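Local coordinates for 273aa long hypothetical dTDP-4-dehydrorhamnose reductase (Sulfolobus tokodaii, PDB 2GGS), which binds NADPH and probably reduces dTDP-4-dehydrorhamnose as a short-chain dehydrogenase/reductase-type enzyme of the RmlD family, at residues Thr151-Tyr163 / Phe175-Leu189. Residues are numbered along the deposited sequence; the frame is centred on the assembly and turned at random.
Sequences TSGIFRNKGFPIY and FAFKGYYSPISARKL. With NDP (NADPH dihydro-nicotinamide-adenine-dinucleotide phosphate), chain C.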
loop_
_atom_site.group_PDB
_atom_site.type_symbol
_atom_site.label_atom_id
_atom_site.label_comp_id
_atom_site.label_asym_id
_atom_site.label_seq_id
_atom_site.Cartn_x
_atom_site.Cartn_y
_atom_site.Cartn_z
ATOM N N THR A 151 2.123 -4.123 -3.683
ATOM C CA THR A 151 3.103 -4.053 -2.580
ATOM C C THR A 151 2.552 -4.813 -1.367
ATOM O O THR A 151 1.411 -5.320 -1.395
ATOM C CB THR A 151 3.511 -2.604 -2.295
ATOM O OG1 THR A 151 4.667 -2.544 -1.445
ATOM C CG2 THR A 151 2.381 -1.838 -1.662
ATOM N N SER A 152 3.355 -4.885 -0.315
ATOM C CA SER A 152 3.055 -5.753 0.824
ATOM C C SER A 152 3.471 -5.054 2.114
ATOM O O SER A 152 4.574 -4.536 2.195
ATOM C CB SER A 152 3.822 -7.070 0.669
ATOM O OG SER A 152 3.709 -7.884 1.811
ATOM N N GLY A 153 2.605 -5.076 3.130
ATOM C CA GLY A 153 3.043 -4.756 4.488
ATOM C C GLY A 153 3.700 -3.399 4.636
ATOM O O GLY A 153 4.676 -3.238 5.363
ATOM N N ILE A 154 3.145 -2.367 3.982
ATOM C CA ILE A 154 3.680 -1.020 4.154
ATOM C C ILE A 154 3.688 -0.636 5.614
ATOM O O ILE A 154 2.647 -0.708 6.286
ATOM C CB ILE A 154 2.869 0.067 3.394
ATOM C CG1 ILE A 154 2.818 -0.236 1.885
ATOM C CG2 ILE A 154 3.498 1.451 3.616
ATOM C CD1 ILE A 154 1.944 0.796 1.100
ATOM N N PHE A 155 4.842 -0.162 6.077
ATOM C CA PHE A 155 4.945 0.309 7.464
ATOM C C PHE A 155 5.636 1.644 7.628
ATOM O O PHE A 155 6.568 1.994 6.925
ATOM C CB PHE A 155 5.566 -0.748 8.377
ATOM C CG PHE A 155 7.042 -1.028 8.080
ATOM C CD1 PHE A 155 7.384 -2.070 7.227
ATOM C CD2 PHE A 155 8.047 -0.271 8.673
ATOM C CE1 PHE A 155 8.730 -2.343 6.922
ATOM C CE2 PHE A 155 9.418 -0.550 8.400
ATOM C CZ PHE A 155 9.752 -1.584 7.527
ATOM N N ARG A 156 5.122 2.453 8.568
ATOM C CA ARG A 156 5.676 3.752 8.855
ATOM C C ARG A 156 5.250 4.012 10.299
ATOM O O ARG A 156 5.879 3.490 11.228
ATOM C CB ARG A 156 5.147 4.822 7.895
ATOM C CG ARG A 156 5.793 6.184 8.072
ATOM C CD ARG A 156 5.210 7.239 7.142
ATOM N NE ARG A 156 5.818 8.519 7.426
ATOM C CZ ARG A 156 5.410 9.329 8.403
ATOM N NH1 ARG A 156 4.368 8.988 9.155
ATOM N NH2 ARG A 156 6.040 10.479 8.635
ATOM N N ASN A 157 4.158 4.755 10.468
ATOM C CA ASN A 157 3.580 4.984 11.798
ATOM C C ASN A 157 2.519 3.942 12.191
ATOM O O ASN A 157 1.990 3.958 13.324
ATOM C CB ASN A 157 2.939 6.376 11.795
ATOM C CG ASN A 157 1.994 6.549 10.620
ATOM O OD1 ASN A 157 2.406 6.584 9.464
ATOM N ND2 ASN A 157 0.712 6.668 10.913
ATOM N N LYS A 158 2.146 3.059 11.270
ATOM C CA LYS A 158 1.359 1.898 11.656
ATOM C C LYS A 158 1.886 0.643 10.927
ATOM O O LYS A 158 3.036 0.639 10.510
ATOM C CB LYS A 158 -0.144 2.137 11.469
ATOM C CG LYS A 158 -0.543 2.398 10.071
ATOM C CD LYS A 158 -2.046 2.639 9.964
ATOM C CE LYS A 158 -2.465 2.916 8.510
ATOM N NZ LYS A 158 -3.980 3.152 8.431
ATOM N N GLY A 159 1.078 -0.408 10.826
ATOM C CA GLY A 159 1.564 -1.659 10.223
ATOM C C GLY A 159 2.162 -2.485 11.343
ATOM O O GLY A 159 2.307 -2.009 12.463
ATOM N N PHE A 160 2.493 -3.726 11.038
ATOM C CA PHE A 160 2.899 -4.697 12.059
ATOM C C PHE A 160 4.141 -4.289 12.889
ATOM O O PHE A 160 4.113 -4.446 14.134
ATOM C CB PHE A 160 3.074 -6.069 11.392
ATOM C CG PHE A 160 3.404 -7.172 12.351
ATOM C CD1 PHE A 160 2.498 -7.550 13.329
ATOM C CD2 PHE A 160 4.611 -7.834 12.266
ATOM C CE1 PHE A 160 2.804 -8.591 14.231
ATOM C CE2 PHE A 160 4.905 -8.879 13.148
ATOM C CZ PHE A 160 4.010 -9.242 14.119
ATOM N N PRO A 161 5.239 -3.798 12.254
ATOM C CA PRO A 161 6.410 -3.492 13.094
ATOM C C PRO A 161 6.133 -2.499 14.207
ATOM O O PRO A 161 6.699 -2.625 15.290
ATOM C CB PRO A 161 7.406 -2.898 12.108
ATOM C CG PRO A 161 7.067 -3.596 10.800
ATOM C CD PRO A 161 5.565 -3.574 10.822
ATOM N N ILE A 162 5.245 -1.546 13.936
ATOM C CA ILE A 162 4.855 -0.574 14.946
ATOM C C ILE A 162 4.031 -1.193 16.070
ATOM O O ILE A 162 4.301 -0.919 17.257
ATOM C CB ILE A 162 4.184 0.671 14.297
ATOM C CG1 ILE A 162 5.278 1.673 13.961
ATOM C CG2 ILE A 162 3.194 1.326 15.271
ATOM C CD1 ILE A 162 5.860 2.357 15.217
ATOM N N TYR A 163 3.050 -2.021 15.719
ATOM C CA TYR A 163 2.275 -2.770 16.701
ATOM C C TYR A 163 3.229 -3.585 17.593
ATOM O O TYR A 163 3.094 -3.571 18.815
ATOM C CB TYR A 163 1.261 -3.685 16.030
ATOM C CG TYR A 163 0.826 -4.846 16.879
ATOM C CD1 TYR A 163 -0.107 -4.684 17.929
ATOM C CD2 TYR A 163 1.341 -6.110 16.645
ATOM C CE1 TYR A 163 -0.497 -5.778 18.718
ATOM C CE2 TYR A 163 0.964 -7.196 17.411
ATOM C CZ TYR A 163 0.045 -7.030 18.451
ATOM O OH TYR A 163 -0.290 -8.160 19.184
ATOM N N PHE A 175 0.983 -11.304 19.562
ATOM C CA PHE A 175 0.538 -12.515 18.891
ATOM C C PHE A 175 0.832 -12.447 17.395
ATOM O O PHE A 175 0.228 -11.671 16.660
ATOM C CB PHE A 175 -0.947 -12.753 19.201
ATOM C CG PHE A 175 -1.198 -12.970 20.660
ATOM C CD1 PHE A 175 -0.972 -14.224 21.224
ATOM C CD2 PHE A 175 -1.551 -11.916 21.481
ATOM C CE1 PHE A 175 -1.159 -14.429 22.581
ATOM C CE2 PHE A 175 -1.739 -12.108 22.847
ATOM C CZ PHE A 175 -1.533 -13.366 23.396
ATOM N N ALA A 176 1.812 -13.223 16.955
ATOM C CA ALA A 176 2.292 -13.110 15.592
ATOM C C ALA A 176 1.688 -14.193 14.743
ATOM O O ALA A 176 1.894 -15.384 14.962
ATOM C CB ALA A 176 3.852 -13.137 15.522
ATOM N N PHE A 177 0.915 -13.757 13.748
ATOM C CA PHE A 177 0.344 -14.659 12.779
ATOM C C PHE A 177 1.405 -15.574 12.168
ATOM O O PHE A 177 2.446 -15.105 11.706
ATOM C CB PHE A 177 -0.359 -13.843 11.680
ATOM C CG PHE A 177 -0.965 -14.674 10.580
ATOM C CD1 PHE A 177 -1.957 -15.625 10.860
ATOM C CD2 PHE A 177 -0.585 -14.476 9.244
ATOM C CE1 PHE A 177 -2.543 -16.392 9.839
ATOM C CE2 PHE A 177 -1.159 -15.242 8.201
ATOM C CZ PHE A 177 -2.161 -16.195 8.503
ATOM N N LYS A 178 1.124 -16.875 12.170
ATOM C CA LYS A 178 1.946 -17.838 11.435
ATOM C C LYS A 178 1.715 -17.696 9.939
ATOM O O LYS A 178 0.754 -18.252 9.398
ATOM C CB LYS A 178 1.660 -19.280 11.884
ATOM C CG LYS A 178 2.602 -20.346 11.279
ATOM C CD LYS A 178 2.231 -21.742 11.811
ATOM C CE LYS A 178 2.820 -22.874 11.019
ATOM N NZ LYS A 178 2.096 -24.126 11.415
ATOM N N GLY A 179 2.617 -16.964 9.285
ATOM C CA GLY A 179 2.562 -16.774 7.842
ATOM C C GLY A 179 3.591 -15.746 7.425
ATOM O O GLY A 179 4.216 -15.106 8.286
ATOM N N TYR A 180 3.728 -15.572 6.114
ATOM C CA TYR A 180 4.858 -14.846 5.486
ATOM C C TYR A 180 4.210 -13.650 4.821
ATOM O O TYR A 180 3.156 -13.806 4.181
ATOM C CB TYR A 180 5.610 -15.729 4.545
ATOM C CG TYR A 180 6.210 -16.920 5.281
ATOM C CD1 TYR A 180 5.435 -18.030 5.529
ATOM C CD2 TYR A 180 7.542 -16.904 5.715
ATOM C CE1 TYR A 180 5.932 -19.104 6.207
ATOM C CE2 TYR A 180 8.088 -18.018 6.415
ATOM C CZ TYR A 180 7.260 -19.108 6.639
ATOM O OH TYR A 180 7.730 -20.236 7.295
ATOM N N TYR A 181 4.888 -12.524 4.785
ATOM C CA TYR A 181 4.818 -11.606 3.670
ATOM C C TYR A 181 6.083 -10.842 3.305
ATOM O O TYR A 181 7.182 -11.313 3.606
ATOM C CB TYR A 181 3.690 -10.617 4.159
ATOM C CG TYR A 181 4.044 -9.688 5.360
ATOM C CD1 TYR A 181 4.891 -10.116 6.412
ATOM C CD2 TYR A 181 3.485 -8.411 5.456
ATOM C CE1 TYR A 181 5.226 -9.281 7.477
ATOM C CE2 TYR A 181 3.782 -7.565 6.540
ATOM C CZ TYR A 181 4.657 -7.998 7.550
ATOM O OH TYR A 181 4.978 -7.136 8.581
ATOM N N SER A 182 5.947 -9.673 2.657
ATOM C CA SER A 182 7.116 -8.963 2.180
ATOM C C SER A 182 7.105 -7.451 2.562
ATOM O O SER A 182 7.001 -6.586 1.695
ATOM C CB SER A 182 7.266 -9.142 0.648
ATOM O OG SER A 182 6.042 -8.957 0.023
ATOM N N PRO A 183 7.272 -7.159 3.857
ATOM C CA PRO A 183 7.053 -5.789 4.335
ATOM C C PRO A 183 8.076 -4.811 3.745
ATOM O O PRO A 183 9.272 -5.128 3.660
ATOM C CB PRO A 183 7.234 -5.916 5.855
ATOM C CG PRO A 183 8.136 -7.155 6.024
ATOM C CD PRO A 183 7.626 -8.083 4.959
ATOM N N ILE A 184 7.611 -3.636 3.328
ATOM C CA ILE A 184 8.461 -2.571 2.840
ATOM C C ILE A 184 8.124 -1.311 3.619
ATOM O O ILE A 184 6.938 -1.062 3.916
ATOM C CB ILE A 184 8.255 -2.385 1.288
ATOM C CG1 ILE A 184 9.239 -1.369 0.661
ATOM C CG2 ILE A 184 6.712 -2.074 0.955
ATOM C CD1 ILE A 184 9.183 -1.373 -0.867
ATOM N N SER A 185 9.128 -0.521 3.982
ATOM C CA SER A 185 8.845 0.771 4.633
ATOM C C SER A 185 8.182 1.706 3.658
ATOM O O SER A 185 8.436 1.663 2.444
ATOM C CB SER A 185 10.086 1.452 5.188
ATOM O OG SER A 185 11.000 1.734 4.143
ATOM N N ALA A 186 7.299 2.566 4.176
ATOM C CA ALA A 186 6.747 3.567 3.280
ATOM C C ALA A 186 7.797 4.364 2.531
ATOM O O ALA A 186 7.592 4.666 1.358
ATOM C CB ALA A 186 5.786 4.516 4.056
ATOM N N ARG A 187 8.906 4.746 3.195
ATOM C CA ARG A 187 9.936 5.559 2.548
ATOM C C ARG A 187 10.655 4.818 1.404
ATOM O O ARG A 187 10.952 5.425 0.380
ATOM C CB ARG A 187 10.933 6.120 3.562
ATOM C CG ARG A 187 11.787 5.046 4.245
ATOM C CD ARG A 187 12.746 5.779 5.182
ATOM N NE ARG A 187 13.736 4.856 5.712
ATOM C CZ ARG A 187 14.896 5.237 6.252
ATOM N NH1 ARG A 187 15.215 6.525 6.352
ATOM N NH2 ARG A 187 15.739 4.318 6.705
ATOM N N LYS A 188 10.930 3.528 1.591
ATOM C CA LYS A 188 11.579 2.770 0.508
ATOM C C LYS A 188 10.668 2.577 -0.683
ATOM O O LYS A 188 11.102 2.730 -1.843
ATOM C CB LYS A 188 12.107 1.419 1.010
ATOM C CG LYS A 188 13.268 1.582 1.981
ATOM C CD LYS A 188 14.545 2.098 1.282
ATOM C CE LYS A 188 15.703 2.109 2.276
ATOM N NZ LYS A 188 16.695 3.213 2.042
ATOM N N LEU A 189 9.405 2.243 -0.397
ATOM C CA LEU A 189 8.363 2.147 -1.441
ATOM C C LEU A 189 8.232 3.485 -2.184
ATOM O O LEU A 189 8.168 3.505 -3.395
ATOM C CB LEU A 189 7.018 1.714 -0.837
ATOM C CG LEU A 189 5.948 1.562 -1.931
ATOM C CD1 LEU A 189 6.408 0.690 -3.146
ATOM C CD2 LEU A 189 4.670 1.017 -1.318
HETATM P PA NDP C . -3.082 4.393 4.975
HETATM O O1A NDP C . -4.138 3.677 5.709
HETATM O O2A NDP C . -1.999 4.921 5.838
HETATM O O5B NDP C . -3.663 5.592 4.126
HETATM C C5B NDP C . -4.938 5.495 3.516
HETATM C C4B NDP C . -5.124 6.790 2.770
HETATM O O4B NDP C . -6.335 6.678 2.017
HETATM C C3B NDP C . -5.198 8.007 3.678
HETATM O O3B NDP C . -4.481 9.053 3.080
HETATM C C2B NDP C . -6.702 8.312 3.656
HETATM O O2B NDP C . -6.879 9.683 3.847
HETATM C C1B NDP C . -7.033 7.895 2.230
HETATM N N9A NDP C . -8.471 7.663 2.065
HETATM C C8A NDP C . -9.206 6.642 2.586
HETATM N N7A NDP C . -10.506 6.817 2.212
HETATM C C5A NDP C . -10.573 7.936 1.471
HETATM C C6A NDP C . -11.638 8.596 0.847
HETATM N N6A NDP C . -12.916 8.159 1.026
HETATM N N1A NDP C . -11.344 9.754 0.181
HETATM C C2A NDP C . -10.064 10.285 0.079
HETATM N N3A NDP C . -9.028 9.637 0.709
HETATM C C4A NDP C . -9.296 8.498 1.387
HETATM O O3 NDP C . -2.619 3.319 3.851
HETATM P PN NDP C . -1.108 3.042 3.331
HETATM O O1N NDP C . -0.344 4.242 3.072
HETATM O O2N NDP C . -0.628 2.013 4.282
HETATM O O5D NDP C . -1.450 2.268 1.973
HETATM C C5D NDP C . -1.212 2.887 0.713
HETATM C C4D NDP C . -1.676 2.004 -0.438
HETATM O O4D NDP C . -0.960 0.792 -0.381
HETATM C C3D NDP C . -3.155 1.631 -0.398
HETATM O O3D NDP C . -3.523 1.531 -1.748
HETATM C C2D NDP C . -3.171 0.266 0.244
HETATM O O2D NDP C . -4.336 -0.449 -0.132
HETATM C C1D NDP C . -1.868 -0.312 -0.361
HETATM N N1N NDP C . -1.344 -1.399 0.474
HETATM C C2N NDP C . -1.228 -1.172 1.819
HETATM C C3N NDP C . -0.569 -2.065 2.653
HETATM C C7N NDP C . -0.474 -1.757 4.112
HETATM O O7N NDP C . -0.019 -2.761 4.988
HETATM N N7N NDP C . -0.830 -0.555 4.561
HETATM C C4N NDP C . 0.036 -3.339 2.094
HETATM C C5N NDP C . -0.170 -3.522 0.609
HETATM C C6N NDP C . -0.838 -2.535 -0.125
HETATM P P2B NDP C . -7.376 10.312 5.300
HETATM O O1X NDP C . -6.987 11.729 5.161
HETATM O O2X NDP C . -6.679 9.592 6.405
HETATM O O3X NDP C . -8.905 10.116 5.466
HETATM O O HOH W 1 4.290 -4.603 7.953
#
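Phe155 and Ser185 meet in a single backbone bridge where two loops cross, the first leaving strand 147-151 of the central parallel sheet, the second leading into helix 186-199. Phe155 N donates to Ile184 O (3.1 Å), and Phe155 O takes the N-H of Ala186 (2.9 Å, nearly straight at 166°), a peptide N-H in the first turn of that helix. Ser185 is the helix N-cap: its OG accepts from Lys188 N and also bonds Asp267. With CG of Phe155 set between its backbone N and carbonyl carbon (chi1 68°), the ring lies against the Ile184-Ser185 backbone; Ser185 CA sits 3.8 Å from its centroid in a CH-pi contact, and Pro161 CG packs on the opposite face. Cutting Phe155 back to alanine is likely to open a gap between Ser185 CA and Pro161 CG, now filled by the ring. In this NADP-binding Rossmann fold, the same crossing borders the cofactor: Ile154 CD1 touches both Leu189 CD2 (3.7 Å) and O4D of the NADPH ribose (3.3 Å), and Gly153 N approaches the nicotinamide C4N. Further along, Ser152 OG accepts from Ser182 N (3.0 Å) and is also bonded to Asp108. Tyr181 lays its CE2 against Gly153 CA, where positive phi suits glycine and a side chain would clash with the ring. A water 2.7 Å from Tyr181 OH donates to Gly153 O.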